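Local coordinates for hemolysin activator protein CdiB (Acinetobacter baumannii ACICU, PDB 6WIL), which probably exports a large CdiA-type toxin protein across the outer membrane, as the two-partner (TpsB) transporter of a contact-dependent growth inhibition system, at residues L21-Q24 with L25-L29; A213-K216 with V217-N220; N244-H247 with L248-L252; S324-G327 with Q328-T331. One frame throughout, in Å; residues are numbered along the deposited sequence.

Contact 1: residues L21-Q24 with L25-L29; sequences LNQQ and LQDQL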
loop_
_atom_site.group_PDB
_atom_site.type_symbol
_atom_site.label_atom_id
_atom_site.label_comp_id
_atom_site.label_asym_id
_atom_site.label_seq_id
_atom_site.Cartn_x
_atom_site.Cartn_y
_atom_site.Cartn_z
ATOM N N LEU A 21 -9.593 -8.154 -2.033
ATOM C CA LEU A 21 -8.827 -8.639 -3.179
ATOM C C LEU A 21 -7.881 -7.570 -3.712
ATOM O O LEU A 21 -6.728 -7.866 -4.042
ATOM C CB LEU A 21 -9.777 -9.114 -4.280
ATOM C CG LEU A 21 -9.176 -9.359 -5.670
ATOM C CD1 LEU A 21 -8.138 -10.467 -5.636
ATOM C CD2 LEU A 21 -10.267 -9.674 -6.685
ATOM N N ASN A 22 -8.353 -6.324 -3.812
ATOM C CA ASN A 22 -7.495 -5.245 -4.295
ATOM C C ASN A 22 -6.339 -4.986 -3.340
ATOM O O ASN A 22 -5.224 -4.677 -3.775
ATOM C CB ASN A 22 -8.311 -3.970 -4.498
ATOM C CG ASN A 22 -8.734 -3.771 -5.936
ATOM O OD1 ASN A 22 -8.027 -4.168 -6.864
ATOM N ND2 ASN A 22 -9.891 -3.150 -6.131
ATOM N N GLN A 23 -6.586 -5.103 -2.035
ATOM C CA GLN A 23 -5.513 -4.917 -1.067
ATOM C C GLN A 23 -4.459 -6.008 -1.201
ATOM O O GLN A 23 -3.257 -5.738 -1.101
ATOM C CB GLN A 23 -6.084 -4.891 0.351
ATOM C CG GLN A 23 -5.106 -4.379 1.394
ATOM C CD GLN A 23 -4.714 -2.932 1.152
ATOM O OE1 GLN A 23 -3.646 -2.650 0.610
ATOM N NE2 GLN A 23 -5.583 -2.006 1.552
ATOM N N GLN A 24 -4.892 -7.250 -1.436
ATOM C CA GLN A 24 -3.945 -8.352 -1.576
ATOM C C GLN A 24 -3.101 -8.213 -2.833
ATOM O O GLN A 24 -1.926 -8.597 -2.834
ATOM C CB GLN A 24 -4.689 -9.687 -1.580
ATOM C CG GLN A 24 -5.348 -10.030 -0.254
ATOM C CD GLN A 24 -6.263 -11.235 -0.349
ATOM O OE1 GLN A 24 -6.394 -11.850 -1.408
ATOM N NE2 GLN A 24 -6.906 -11.577 0.762
ATOM N N LEU A 25 -3.672 -7.669 -3.910
ATOM C CA LEU A 25 -2.891 -7.464 -5.124
ATOM C C LEU A 25 -1.885 -6.336 -4.946
ATOM O O LEU A 25 -0.742 -6.439 -5.406
ATOM C CB LEU A 25 -3.817 -7.178 -6.306
ATOM C CG LEU A 25 -4.735 -8.319 -6.733
ATOM C CD1 LEU A 25 -5.760 -7.805 -7.719
ATOM C CD2 LEU A 25 -3.928 -9.459 -7.338
ATOM N N GLN A 26 -2.292 -5.250 -4.282
ATOM C CA GLN A 26 -1.355 -4.164 -4.011
ATOM C C GLN A 26 -0.239 -4.624 -3.085
ATOM O O GLN A 26 0.923 -4.244 -3.266
ATOM C CB GLN A 26 -2.087 -2.962 -3.414
ATOM C CG GLN A 26 -2.978 -2.240 -4.409
ATOM C CD GLN A 26 -2.336 -2.127 -5.782
ATOM O OE1 GLN A 26 -1.300 -1.480 -5.950
ATOM N NE2 GLN A 26 -2.945 -2.773 -6.770
ATOM N N ASP A 27 -0.567 -5.454 -2.093
ATOM C CA ASP A 27 0.457 -5.938 -1.178
ATOM C C ASP A 27 1.455 -6.864 -1.859
ATOM O O ASP A 27 2.565 -7.042 -1.344
ATOM C CB ASP A 27 -0.192 -6.650 0.011
ATOM C CG ASP A 27 -0.821 -5.682 0.998
ATOM O OD1 ASP A 27 -0.370 -4.518 1.065
ATOM O OD2 ASP A 27 -1.767 -6.085 1.709
ATOM N N GLN A 28 1.096 -7.452 -3.004
ATOM C CA GLN A 28 2.006 -8.362 -3.691
ATOM C C GLN A 28 3.202 -7.647 -4.305
ATOM O O GLN A 28 4.200 -8.303 -4.621
ATOM C CB GLN A 28 1.260 -9.132 -4.779
ATOM C CG GLN A 28 0.521 -10.357 -4.274
ATOM C CD GLN A 28 -0.435 -10.924 -5.309
ATOM O OE1 GLN A 28 -0.103 -11.030 -6.492
ATOM N NE2 GLN A 28 -1.638 -11.275 -4.868
ATOM N N LEU A 29 3.132 -6.329 -4.476
ATOM C CA LEU A 29 4.199 -5.585 -5.134
ATOM C C LEU A 29 5.348 -5.360 -4.157
ATOM O O LEU A 29 5.178 -4.701 -3.126
ATOM C CB LEU A 29 3.667 -4.262 -5.675
ATOM C CG LEU A 29 2.434 -4.409 -6.573
ATOM C CD1 LEU A 29 2.155 -3.120 -7.326
ATOM C CD2 LEU A 29 2.588 -5.576 -7.539
#

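Contact 2: residues A213-K216 with V217-N220; sequences ALQK and VNFN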
loop_
_atom_site.group_PDB
_atom_site.type_symbol
_atom_site.label_atom_id
_atom_site.label_comp_id
_atom_site.label_asym_id
_atom_site.label_seq_id
_atom_site.Cartn_x
_atom_site.Cartn_y
_atom_site.Cartn_z
ATOM N N ALA A 213 13.889 -12.786 -14.591
ATOM C CA ALA A 213 12.453 -12.625 -14.769
ATOM C C ALA A 213 11.679 -13.538 -13.825
ATOM O O ALA A 213 12.063 -14.686 -13.587
ATOM C CB ALA A 213 12.066 -12.912 -16.219
ATOM N N LEU A 214 10.591 -13.010 -13.271
ATOM C CA LEU A 214 9.702 -13.795 -12.432
ATOM C C LEU A 214 8.772 -14.637 -13.298
ATOM O O LEU A 214 8.552 -14.346 -14.478
ATOM C CB LEU A 214 8.885 -12.887 -11.511
ATOM C CG LEU A 214 9.671 -11.960 -10.579
ATOM C CD1 LEU A 214 8.737 -10.985 -9.875
ATOM C CD2 LEU A 214 10.466 -12.771 -9.567
ATOM N N GLN A 215 8.226 -15.694 -12.696
ATOM C CA GLN A 215 7.312 -16.587 -13.402
ATOM C C GLN A 215 6.217 -15.794 -14.107
ATOM O O GLN A 215 5.520 -14.985 -13.488
ATOM C CB GLN A 215 6.703 -17.586 -12.418
ATOM C CG GLN A 215 5.721 -18.570 -13.032
ATOM C CD GLN A 215 5.209 -19.568 -12.014
ATOM O OE1 GLN A 215 5.927 -19.943 -11.088
ATOM N NE2 GLN A 215 3.962 -19.995 -12.173
ATOM N N LYS A 216 6.081 -16.028 -15.416
ATOM C CA LYS A 216 5.226 -15.178 -16.242
ATOM C C LYS A 216 3.751 -15.355 -15.904
ATOM O O LYS A 216 2.991 -14.380 -15.899
ATOM C CB LYS A 216 5.467 -15.465 -17.725
ATOM C CG LYS A 216 6.910 -15.286 -18.174
ATOM C CD LYS A 216 6.994 -14.487 -19.465
ATOM C CE LYS A 216 6.762 -13.001 -19.217
ATOM N NZ LYS A 216 7.892 -12.370 -18.473
ATOM N N VAL A 217 3.320 -16.582 -15.629
ATOM C CA VAL A 217 1.909 -16.891 -15.428
ATOM C C VAL A 217 1.749 -17.573 -14.078
ATOM O O VAL A 217 2.440 -18.555 -13.788
ATOM C CB VAL A 217 1.354 -17.786 -16.554
ATOM C CG1 VAL A 217 -0.123 -18.057 -16.334
ATOM C CG2 VAL A 217 1.589 -17.135 -17.913
ATOM N N ASN A 218 0.840 -17.054 -13.259
ATOM C CA ASN A 218 0.607 -17.573 -11.922
ATOM C C ASN A 218 -0.867 -17.894 -11.752
ATOM O O ASN A 218 -1.732 -17.129 -12.182
ATOM C CB ASN A 218 1.056 -16.573 -10.848
ATOM C CG ASN A 218 2.551 -16.353 -10.854
ATOM O OD1 ASN A 218 3.083 -15.658 -11.719
ATOM N ND2 ASN A 218 3.242 -16.945 -9.885
ATOM N N PHE A 219 -1.145 -19.031 -11.126
ATOM C CA PHE A 219 -2.503 -19.486 -10.893
ATOM C C PHE A 219 -2.748 -19.609 -9.398
ATOM O O PHE A 219 -1.845 -19.945 -8.627
ATOM C CB PHE A 219 -2.773 -20.832 -11.570
ATOM C CG PHE A 219 -2.776 -20.769 -13.068
ATOM C CD1 PHE A 219 -3.868 -20.263 -13.751
ATOM C CD2 PHE A 219 -1.692 -21.231 -13.794
ATOM C CE1 PHE A 219 -3.874 -20.209 -15.134
ATOM C CE2 PHE A 219 -1.694 -21.181 -15.175
ATOM C CZ PHE A 219 -2.785 -20.667 -15.845
ATOM N N ASN A 220 -3.984 -19.322 -8.999
ATOM C CA ASN A 220 -4.411 -19.451 -7.610
ATOM C C ASN A 220 -5.846 -19.951 -7.611
ATOM O O ASN A 220 -6.751 -19.241 -8.059
ATOM C CB ASN A 220 -4.297 -18.123 -6.863
ATOM C CG ASN A 220 -2.865 -17.718 -6.621
ATOM O OD1 ASN A 220 -2.267 -18.093 -5.614
ATOM N ND2 ASN A 220 -2.299 -16.951 -7.548
#

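Contact 3: residues N244-H247 with L248-L252; sequences NPFH and LNDIL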
loop_
_atom_site.group_PDB
_atom_site.type_symbol
_atom_site.label_atom_id
_atom_site.label_comp_id
_atom_site.label_asym_id
_atom_site.label_seq_id
_atom_site.Cartn_x
_atom_site.Cartn_y
_atom_site.Cartn_z
ATOM N N ASN A 244 4.432 -8.974 -16.439
ATOM C CA ASN A 244 5.110 -8.241 -17.506
ATOM C C ASN A 244 4.604 -8.624 -18.897
ATOM O O ASN A 244 5.422 -8.839 -19.801
ATOM C CB ASN A 244 6.622 -8.476 -17.416
ATOM C CG ASN A 244 7.434 -7.330 -17.995
ATOM O OD1 ASN A 244 7.009 -6.174 -17.968
ATOM N ND2 ASN A 244 8.617 -7.648 -18.518
ATOM N N PRO A 245 3.284 -8.684 -19.129
ATOM C CA PRO A 245 2.810 -9.188 -20.431
ATOM C C PRO A 245 3.175 -8.292 -21.603
ATOM O O PRO A 245 3.603 -8.800 -22.645
ATOM C CB PRO A 245 1.290 -9.279 -20.236
ATOM C CG PRO A 245 0.988 -8.234 -19.231
ATOM C CD PRO A 245 2.165 -8.207 -18.294
ATOM N N PHE A 246 3.020 -6.976 -21.470
ATOM C CA PHE A 246 3.374 -6.043 -22.532
ATOM C C PHE A 246 4.776 -5.465 -22.364
ATOM O O PHE A 246 5.096 -4.448 -22.990
ATOM C CB PHE A 246 2.343 -4.916 -22.615
ATOM C CG PHE A 246 1.002 -5.363 -23.115
ATOM C CD1 PHE A 246 0.792 -5.583 -24.467
ATOM C CD2 PHE A 246 -0.048 -5.565 -22.236
ATOM C CE1 PHE A 246 -0.438 -6.000 -24.935
ATOM C CE2 PHE A 246 -1.285 -5.979 -22.697
ATOM C CZ PHE A 246 -1.479 -6.197 -24.049
ATOM N N HIS A 247 5.614 -6.098 -21.540
ATOM C CA HIS A 247 6.998 -5.669 -21.316
ATOM C C HIS A 247 7.070 -4.191 -20.949
ATOM O O HIS A 247 7.812 -3.406 -21.545
ATOM C CB HIS A 247 7.872 -5.977 -22.529
ATOM C CG HIS A 247 8.156 -7.434 -22.702
ATOM N ND1 HIS A 247 7.197 -8.335 -23.115
ATOM C CD2 HIS A 247 9.284 -8.153 -22.494
ATOM C CE1 HIS A 247 7.726 -9.544 -23.162
ATOM N NE2 HIS A 247 8.991 -9.461 -22.790
ATOM N N LEU A 248 6.279 -3.814 -19.949
ATOM C CA LEU A 248 6.231 -2.445 -19.451
ATOM C C LEU A 248 6.331 -2.426 -17.933
ATOM O O LEU A 248 5.855 -1.488 -17.288
ATOM C CB LEU A 248 4.952 -1.744 -19.910
ATOM C CG LEU A 248 4.810 -1.446 -21.402
ATOM C CD1 LEU A 248 3.412 -0.940 -21.726
ATOM C CD2 LEU A 248 5.857 -0.433 -21.833
ATOM N N ASN A 249 6.948 -3.460 -17.351
ATOM C CA ASN A 249 6.935 -3.669 -15.904
ATOM C C ASN A 249 5.502 -3.727 -15.385
ATOM O O ASN A 249 5.218 -3.359 -14.243
ATOM C CB ASN A 249 7.744 -2.590 -15.168
ATOM C CG ASN A 249 9.078 -2.302 -15.837
ATOM O OD1 ASN A 249 9.978 -3.136 -15.831
ATOM N ND2 ASN A 249 9.208 -1.114 -16.416
ATOM N N ASP A 250 4.591 -4.194 -16.235
ATOM C CA ASP A 250 3.166 -4.202 -15.947
ATOM C C ASP A 250 2.746 -5.532 -15.333
ATOM O O ASP A 250 3.444 -6.542 -15.429
ATOM C CB ASP A 250 2.361 -3.933 -17.217
ATOM C CG ASP A 250 2.861 -4.737 -18.408
ATOM O OD1 ASP A 250 4.080 -5.005 -18.471
ATOM O OD2 ASP A 250 2.038 -5.094 -19.280
ATOM N N ILE A 251 1.586 -5.517 -14.688
ATOM C CA ILE A 251 1.029 -6.709 -14.058
ATOM C C ILE A 251 -0.455 -6.772 -14.379
ATOM O O ILE A 251 -1.188 -5.801 -14.162
ATOM C CB ILE A 251 1.269 -6.716 -12.536
ATOM C CG1 ILE A 251 2.733 -7.047 -12.244
ATOM C CG2 ILE A 251 0.349 -7.713 -11.849
ATOM C CD1 ILE A 251 3.165 -6.691 -10.856
ATOM N N LEU A 252 -0.892 -7.908 -14.907
ATOM C CA LEU A 252 -2.287 -8.144 -15.246
ATOM C C LEU A 252 -2.827 -9.245 -14.346
ATOM O O LEU A 252 -2.243 -10.331 -14.268
ATOM C CB LEU A 252 -2.434 -8.529 -16.719
ATOM C CG LEU A 252 -3.833 -8.924 -17.201
ATOM C CD1 LEU A 252 -4.770 -7.730 -17.199
ATOM C CD2 LEU A 252 -3.760 -9.552 -18.587
#

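Contact 4: residues S324-G327 with Q328-T331; sequences SRSG and QHKT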
loop_
_atom_site.group_PDB
_atom_site.type_symbol
_atom_site.label_atom_id
_atom_site.label_comp_id
_atom_site.label_asym_id
_atom_site.label_seq_id
_atom_site.Cartn_x
_atom_site.Cartn_y
_atom_site.Cartn_z
ATOM N N SER A 324 6.927 11.575 -1.574
ATOM C CA SER A 324 8.002 11.563 -0.593
ATOM C C SER A 324 8.326 10.126 -0.209
ATOM O O SER A 324 7.418 9.317 0.002
ATOM C CB SER A 324 7.622 12.361 0.659
ATOM O OG SER A 324 8.335 11.899 1.794
ATOM N N ARG A 325 9.618 9.823 -0.099
ATOM C CA ARG A 325 10.037 8.495 0.320
ATOM C C ARG A 325 11.410 8.573 0.970
ATOM O O ARG A 325 12.147 9.548 0.806
ATOM C CB ARG A 325 10.066 7.513 -0.855
ATOM C CG ARG A 325 11.166 7.770 -1.863
ATOM C CD ARG A 325 11.229 6.622 -2.849
ATOM N NE ARG A 325 11.613 5.381 -2.184
ATOM C CZ ARG A 325 11.127 4.184 -2.493
ATOM N NH1 ARG A 325 10.219 4.060 -3.452
ATOM N NH2 ARG A 325 11.541 3.113 -1.830
ATOM N N SER A 326 11.741 7.520 1.707
ATOM C CA SER A 326 13.061 7.366 2.302
ATOM C C SER A 326 13.264 5.891 2.607
ATOM O O SER A 326 12.436 5.042 2.257
ATOM C CB SER A 326 13.209 8.204 3.574
ATOM O OG SER A 326 12.711 7.489 4.693
ATOM N N GLY A 327 14.368 5.593 3.290
ATOM C CA GLY A 327 14.625 4.230 3.715
ATOM C C GLY A 327 13.603 3.692 4.694
ATOM O O GLY A 327 13.518 2.476 4.876
ATOM N N GLN A 328 12.814 4.567 5.325
ATOM C CA GLN A 328 11.849 4.128 6.325
ATOM C C GLN A 328 10.420 4.579 6.041
ATOM O O GLN A 328 9.536 4.332 6.871
ATOM C CB GLN A 328 12.268 4.611 7.718
ATOM C CG GLN A 328 13.698 4.267 8.078
ATOM C CD GLN A 328 13.894 4.069 9.562
ATOM O OE1 GLN A 328 13.722 2.964 10.079
ATOM N NE2 GLN A 328 14.256 5.139 10.259
ATOM N N HIS A 329 10.156 5.226 4.907
ATOM C CA HIS A 329 8.790 5.657 4.648
ATOM C C HIS A 329 8.563 5.826 3.154
ATOM O O HIS A 329 9.502 6.013 2.377
ATOM C CB HIS A 329 8.463 6.957 5.396
ATOM C CG HIS A 329 8.765 8.202 4.620
ATOM N ND1 HIS A 329 10.027 8.749 4.550
ATOM C CD2 HIS A 329 7.962 9.016 3.895
ATOM C CE1 HIS A 329 9.991 9.843 3.809
ATOM N NE2 HIS A 329 8.748 10.027 3.401
ATOM N N LYS A 330 7.287 5.761 2.769
ATOM C CA LYS A 330 6.855 5.986 1.396
ATOM C C LYS A 330 5.475 6.625 1.430
ATOM O O LYS A 330 4.561 6.086 2.056
ATOM C CB LYS A 330 6.828 4.672 0.608
ATOM C CG LYS A 330 6.487 4.815 -0.861
ATOM C CD LYS A 330 6.848 3.539 -1.614
ATOM C CE LYS A 330 6.221 3.508 -2.995
ATOM N NZ LYS A 330 6.636 2.304 -3.764
ATOM N N THR A 331 5.333 7.774 0.765
ATOM C CA THR A 331 4.097 8.543 0.766
ATOM C C THR A 331 3.690 8.858 -0.665
ATOM O O THR A 331 4.530 9.233 -1.488
ATOM C CB THR A 331 4.249 9.859 1.553
ATOM O OG1 THR A 331 4.667 9.578 2.895
ATOM C CG2 THR A 331 2.929 10.624 1.589
#

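Contact 1: residues L21-Q24 with L25-L29
L21 and L25 sit one helical turn apart and meet through their first methyl branches, L21 CD1 lying 4.1 Å from L25 CD1. The two reach each other by different torsions. In L21, CG stands anti to the backbone N (chi1 167°) and swings the branch along the helix toward L25, whereas in L25 it is anti to the carbonyl carbon (chi1 -66°). That choice also lays L25 CG against the carbonyl of the preceding turn, 3.4 Å from L21 O.

On another flank a bend at the second torsion brings the Q23 amide across the D27 carboxylate at a slant, the planes 25° apart. Only acceptors face each other here, with Q23 OE1 3.8 Å from D27 OD1, and what holds the acid is instead a salt bridge from D27 OD2 to R422. Q26 likewise looks outward: its OE1 is hydrogen-bonded to NE2 of Q276.

The backbone beneath is regular, the bonds L25 N to L21 O, Q26 N to N22 O and D27 N to Q23 O measuring 2.9 to 3.1 Å. The next bond, Q28 N to Q24 O, is weak.

This is the C-terminal part of helix 8-27, which threads the barrel lumen as the plug helix does in TpsB relatives; L21, N22 and L25 rest on F272 of strand 266-279, while L21 and L25 also touch N255 and S253 of strand 251-261.

Contact 2: residues A213-K216 with V217-N220
Q215 reaches past K216 to grip the backbone of V217, and this hydrogen bond carries the contact. Q215 NE2 stands 2.6 Å from V217 O, with a fairly straight N-H...O angle of 156°. The acceptor lies close to the plane of the Q215 amide, and the donor is tilted 18° from the carbonyl plane of V217. An extended side chain makes this possible: CG is anti to the backbone N and the chain stays straight beyond it, which carries the amide forward over the bend that the backbone makes at K216.

Packing contacts accompany the bond. Q215 CG rides 3.4 Å from the same V217 O, so the aliphatic part of the side chain follows its polar end. Next to it the amide of N218 stacks on that of Q215, the planes only 13° apart though the two side chains run at a slant to each other. V217 turns its own side chain away.

Backbone hydrogen bonds of K216 with N243 and of N218 with G241 tie the stretch to strand 232-243, while F219 pairs with Y560, the last residue of the chain. V217 O and F219 O point to the same side. The Q215 amide therefore probably supplies a hydrogen bond that a neighbouring strand would otherwise give, finishing the edge where the barrel's first strand begins.

Contact 3: residues N244-H247 with L248-L252
N244 N bonds to D250 O at 2.8 Å and closes a tight loop whose first half is a type I turn from N244 to H247, with N244, H247 and N249 all in the left-handed helical region of backbone space.

Inside the loop stands the carboxylate of D250, and each oxygen takes a backbone N-H. OD2 receives F246 N at 3.0 Å on its syn lone pair, while OD1 receives L248 N at 2.9 Å from above the carboxylate plane, 46° out of it. The side chain gets there by taking the crowded position, CG between backbone N and carbonyl carbon (chi1 45°). P245 packs its ring against the acid, CD lying 3.3 Å from D250 OD2, and the same oxygen sits in plane at the edge of the F246 ring, 3.6 Å from CD2.

The N244 amide comes in from another side, its plane 75° from the carboxylate. N244 OD1 takes a weak bond from N249 N at 2.8 Å, and its ND2 goes to Q156 of helix 154-160. Apolar contact is lighter: F246 CB touches L248 CD1 at 4.2 Å.

Y275 OH adds a third hydrogen bond to the acid, at OD2. Although N244 OD1, another acceptor, lies 3.2 Å from D250 OD1, this set of bonds is consistent with an ionised acid, its charge balanced by the N-H groups of the turn it holds in shape.

Contact 4: residues S324-G327 with Q328-T331
H329 folds its imidazole back over the opposite strand, where two serines hold it by its edge. S324 OG lies 2.5 Å from H329 NE2, a bond whose exact length is doubtful, and S326 OG lies 3.0 Å from H329 ND1. With both ring nitrogens engaged, the ring can hardly rotate; one face rests on R325 CA, 3.6 Å from the ring plane. S326 OG also accepts Q328 N at 3.0 Å and 171°, which makes an ST turn at the bend.

Charged groups occupy the other face of the sheet. R325 and K330 run side by side in the same direction, R325 NH1 being 4.0 Å from K330 NZ, and both are paired with one acid, E179 of helix 171-181. R325 NH1 also bonds to Q176, and K330 NZ to Q31.

Backbone bonds join the strands: T331 N to S324 O at 2.7 Å, nearly along the C=O axis, and S326 N to H329 O at 2.8 Å. The return bond, S324 N to T331 O, is weak.

Together these make an antiparallel beta hairpin that turns at G327 and Q328, the kind of short periplasmic turn that links successive strands of an outer-membrane barrel, here docked on a helix of the second POTRA domain.

Overall arrangement
The four contacts lie near the end of the barrel that faces the POTRA domains. Contacts 2 and 3 are neighbours, their centres 12 Å apart, and meet where K216 NZ lies 4.2 Å from N244 CB; between them they bracket strand 232-243. Contact 1 belongs to the helix inside the barrel and reaches contact 3 at its C-terminal end, L29 CD2 packing 3.5 Å from I251 CD1. Contact 4 stands apart on the same barrel sheet as contacts 2 and 3, its centre about 19 Å from that of contact 1 and about 29 Å from that of contact 2. Contacts 3 and 4 each meet a different POTRA-region helix, 154-160 and 171-181 respectively.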